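Local coordinates for protein MDM10 isoform 1 (Saccharomyces cerevisiae, PDB 7BTX) that helps tether the endoplasmic reticulum to mitochondria as part of the ERMES complex and acts in late assembly steps of the outer-membrane TOM translocase, at residues 75-80 and 138-143. Sequence-based numbering, arbitrary orientation.
Sequences YSDAQQ and KKSLYY
Y75 and Y142 sit across from each other on the two strands as an antiparallel hydrogen-bonded pair, joined by two main-chain bonds. Y75 N gives its hydrogen to Y142 O at 2.9 Å, and Y75 O takes one from Y142 N at 2.7 Å in a nearly straight bond. Their side chains leave the same face of the sheet and run side by side. With CG of Y75 anti to the backbone N (chi1 166°), its ring brings CD2 to 3.8 Å from Y142 CD1, which sits at the edge of the Y75 ring, near its plane. The contact is one apolar touch between the rings, not a stack, and the hydroxyl of Y142 goes on to bond K159 of strand 152-162.

One residue on, S76 and L141 form a non-hydrogen-bonded pair, their side chains on the opposite face from the two tyrosines, where S76 CB rests 4.3 Å from L141 CG. L81 touches both side chains there.

D77 leaves the strand but keeps its backbone tied in, D77 N bonding S140 O at 2.9 Å with the donor tilted 23° from the carbonyl plane. Its CB and carboxylate lie against the main chain and CB of S140, OD2 coming within 4.0 Å of that CB, while the hydroxyl of S140 is engaged with K159. A glycine here would probably leave the S140 backbone and CB without this cover and the turn freer to flex.

At A78, the bent chain of K139 passes alongside, its CD 3.9 Å from A78 N, and F12 of helix 5-16 touches both side chains. Such antiparallel pairing of neighbouring strands, here the ends of 68-76 and 140-147, adjacent in the sheet though far apart in sequence, is characteristic of the mitochondrial outer-membrane beta-barrel.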
ATOM      1  N   TYR D  75     -21.070 -26.958   9.181  1.00 41.19           N
ATOM      2  CA  TYR D  75     -22.188 -27.876   9.331  1.00 41.19           C
ATOM      3  C   TYR D  75     -21.760 -28.977  10.285  1.00 41.19           C
ATOM      4  O   TYR D  75     -20.624 -29.450  10.211  1.00 41.19           O
ATOM      5  CB  TYR D  75     -22.603 -28.455   7.979  1.00 41.19           C
ATOM      6  CG  TYR D  75     -23.513 -29.647   8.093  1.00 41.19           C
ATOM      7  CD1 TYR D  75     -24.805 -29.510   8.574  1.00 41.19           C
ATOM      8  CD2 TYR D  75     -23.077 -30.911   7.732  1.00 41.19           C
ATOM      9  CE1 TYR D  75     -25.638 -30.596   8.691  1.00 41.19           C
ATOM     10  CE2 TYR D  75     -23.904 -32.005   7.845  1.00 41.19           C
ATOM     11  CZ  TYR D  75     -25.183 -31.841   8.325  1.00 41.19           C
ATOM     12  OH  TYR D  75     -26.011 -32.931   8.437  1.00 41.19           O
ATOM     13  N   SER D  76     -22.651 -29.381  11.181  1.00 46.36           N
ATOM     14  CA  SER D  76     -22.350 -30.438  12.130  1.00 46.36           C
ATOM     15  C   SER D  76     -23.602 -31.221  12.504  1.00 46.36           C
ATOM     16  O   SER D  76     -24.703 -30.671  12.569  1.00 46.36           O
ATOM     17  CB  SER D  76     -21.721 -29.874  13.387  1.00 46.36           C
ATOM     18  OG  SER D  76     -22.711 -29.291  14.207  1.00 46.36           O
ATOM     19  N   ASP D  77     -23.413 -32.517  12.762  1.00 52.22           N
ATOM     20  CA  ASP D  77     -24.507 -33.365  13.223  1.00 52.22           C
ATOM     21  C   ASP D  77     -24.857 -33.100  14.678  1.00 52.22           C
ATOM     22  O   ASP D  77     -25.999 -33.332  15.085  1.00 52.22           O
ATOM     23  CB  ASP D  77     -24.150 -34.843  13.061  1.00 52.22           C
ATOM     24  CG  ASP D  77     -23.850 -35.220  11.633  1.00 52.22           C
ATOM     25  OD1 ASP D  77     -23.748 -34.311  10.787  1.00 52.22           O
ATOM     26  OD2 ASP D  77     -23.712 -36.428  11.358  1.00 52.22           O
ATOM     27  N   ALA D  78     -23.892 -32.643  15.472  1.00 57.16           N
ATOM     28  CA  ALA D  78     -24.128 -32.327  16.875  1.00 57.16           C
ATOM     29  C   ALA D  78     -24.991 -31.081  16.962  1.00 57.16           C
ATOM     30  O   ALA D  78     -24.498 -29.962  16.796  1.00 57.16           O
ATOM     31  CB  ALA D  78     -22.803 -32.121  17.600  1.00 57.16           C
ATOM     32  N   GLN D  79     -26.275 -31.263  17.250  1.00 65.89           N
ATOM     33  CA  GLN D  79     -27.241 -30.179  17.141  1.00 65.89           C
ATOM     34  C   GLN D  79     -27.297 -29.295  18.379  1.00 65.89           C
ATOM     35  O   GLN D  79     -28.322 -28.641  18.607  1.00 65.89           O
ATOM     36  CB  GLN D  79     -28.631 -30.744  16.841  1.00 65.89           C
ATOM     37  CG  GLN D  79     -28.911 -30.991  15.359  1.00 65.89           C
ATOM     38  CD  GLN D  79     -28.735 -29.749  14.497  1.00 65.89           C
ATOM     39  OE1 GLN D  79     -27.662 -29.503  13.943  1.00 65.89           O
ATOM     40  NE2 GLN D  79     -29.796 -28.961  14.377  1.00 65.89           N
ATOM     41  N   GLN D  80     -26.237 -29.269  19.186  1.00 67.89           N
ATOM     42  CA  GLN D  80     -26.138 -28.407  20.355  1.00 67.89           C
ATOM     43  C   GLN D  80     -24.876 -27.554  20.303  1.00 67.89           C
ATOM     44  O   GLN D  80     -24.370 -27.125  21.340  1.00 67.89           O
ATOM     45  CB  GLN D  80     -26.157 -29.237  21.637  1.00 67.89           C
ATOM     46  CG  GLN D  80     -27.429 -30.045  21.873  1.00 67.89           C
ATOM     47  CD  GLN D  80     -27.398 -31.402  21.187  1.00 67.89           C
ATOM     48  OE1 GLN D  80     -26.336 -31.883  20.788  1.00 67.89           O
ATOM     49  NE2 GLN D  80     -28.562 -32.025  21.050  1.00 67.89           N
ATOM     50  N   LYS D 138     -23.136 -41.484  15.891  1.00 55.83           N
ATOM     51  CA  LYS D 138     -21.886 -40.964  15.356  1.00 55.83           C
ATOM     52  C   LYS D 138     -22.096 -39.542  14.861  1.00 55.83           C
ATOM     53  O   LYS D 138     -22.907 -39.306  13.960  1.00 55.83           O
ATOM     54  CB  LYS D 138     -21.377 -41.857  14.229  1.00 55.83           C
ATOM     55  CG  LYS D 138     -21.204 -43.305  14.629  1.00 55.83           C
ATOM     56  CD  LYS D 138     -21.109 -44.209  13.419  1.00 55.83           C
ATOM     57  CE  LYS D 138     -19.948 -43.821  12.526  1.00 55.83           C
ATOM     58  NZ  LYS D 138     -19.679 -44.867  11.506  1.00 55.83           N
ATOM     59  N   LYS D 139     -21.367 -38.601  15.443  1.00 50.99           N
ATOM     60  CA  LYS D 139     -21.444 -37.201  15.066  1.00 50.99           C
ATOM     61  C   LYS D 139     -20.368 -36.868  14.043  1.00 50.99           C
ATOM     62  O   LYS D 139     -19.441 -37.641  13.807  1.00 50.99           O
ATOM     63  CB  LYS D 139     -21.294 -36.310  16.296  1.00 50.99           C
ATOM     64  CG  LYS D 139     -22.344 -36.560  17.355  1.00 50.99           C
ATOM     65  CD  LYS D 139     -23.736 -36.337  16.795  1.00 50.99           C
ATOM     66  CE  LYS D 139     -24.790 -36.315  17.885  1.00 50.99           C
ATOM     67  NZ  LYS D 139     -26.153 -36.220  17.302  1.00 50.99           N
ATOM     68  N   SER D 140     -20.513 -35.704  13.420  1.00 43.81           N
ATOM     69  CA  SER D 140     -19.523 -35.223  12.472  1.00 43.81           C
ATOM     70  C   SER D 140     -19.542 -33.707  12.471  1.00 43.81           C
ATOM     71  O   SER D 140     -20.527 -33.082  12.860  1.00 43.81           O
ATOM     72  CB  SER D 140     -19.773 -35.750  11.058  1.00 43.81           C
ATOM     73  OG  SER D 140     -19.634 -37.156  11.003  1.00 43.81           O
ATOM     74  N   LEU D 141     -18.431 -33.121  12.038  1.00 36.41           N
ATOM     75  CA  LEU D 141     -18.321 -31.680  11.865  1.00 36.41           C
ATOM     76  C   LEU D 141     -17.621 -31.414  10.551  1.00 36.41           C
ATOM     77  O   LEU D 141     -16.591 -32.024  10.264  1.00 36.41           O
ATOM     78  CB  LEU D 141     -17.568 -31.023  13.025  1.00 36.41           C
ATOM     79  CG  LEU D 141     -17.436 -29.500  13.026  1.00 36.41           C
ATOM     80  CD1 LEU D 141     -17.590 -28.993  14.407  1.00 36.41           C
ATOM     81  CD2 LEU D 141     -16.078 -29.057  12.533  1.00 36.41           C
ATOM     82  N   TYR D 142     -18.180 -30.512   9.762  1.00 34.53           N
ATOM     83  CA  TYR D 142     -17.551 -30.037   8.545  1.00 34.53           C
ATOM     84  C   TYR D 142     -17.378 -28.533   8.638  1.00 34.53           C
ATOM     85  O   TYR D 142     -18.320 -27.802   8.938  1.00 34.53           O
ATOM     86  CB  TYR D 142     -18.378 -30.403   7.316  1.00 34.53           C
ATOM     87  CG  TYR D 142     -18.556 -31.885   7.147  1.00 34.53           C
ATOM     88  CD1 TYR D 142     -19.656 -32.538   7.686  1.00 34.53           C
ATOM     89  CD2 TYR D 142     -17.619 -32.635   6.463  1.00 34.53           C
ATOM     90  CE1 TYR D 142     -19.812 -33.891   7.544  1.00 34.53           C
ATOM     91  CE2 TYR D 142     -17.771 -33.987   6.311  1.00 34.53           C
ATOM     92  CZ  TYR D 142     -18.866 -34.607   6.854  1.00 34.53           C
ATOM     93  OH  TYR D 142     -19.014 -35.960   6.701  1.00 34.53           O
ATOM     94  N   TYR D 143     -16.157 -28.079   8.399  1.00 33.07           N
ATOM     95  CA  TYR D 143     -15.843 -26.667   8.548  1.00 33.07           C
ATOM     96  C   TYR D 143     -14.905 -26.281   7.425  1.00 33.07           C
ATOM     97  O   TYR D 143     -13.969 -27.021   7.127  1.00 33.07           O
ATOM     98  CB  TYR D 143     -15.211 -26.386   9.908  1.00 33.07           C
ATOM     99  CG  TYR D 143     -14.592 -25.016  10.040  1.00 33.07           C
ATOM    100  CD1 TYR D 143     -15.380 -23.898  10.267  1.00 33.07           C
ATOM    101  CD2 TYR D 143     -13.218 -24.843   9.956  1.00 33.07           C
ATOM    102  CE1 TYR D 143     -14.822 -22.652  10.390  1.00 33.07           C
ATOM    103  CE2 TYR D 143     -12.655 -23.603  10.069  1.00 33.07           C
ATOM    104  CZ  TYR D 143     -13.460 -22.514  10.290  1.00 33.07           C
ATOM    105  OH  TYR D 143     -12.885 -21.280  10.413  1.00 33.07           O
TER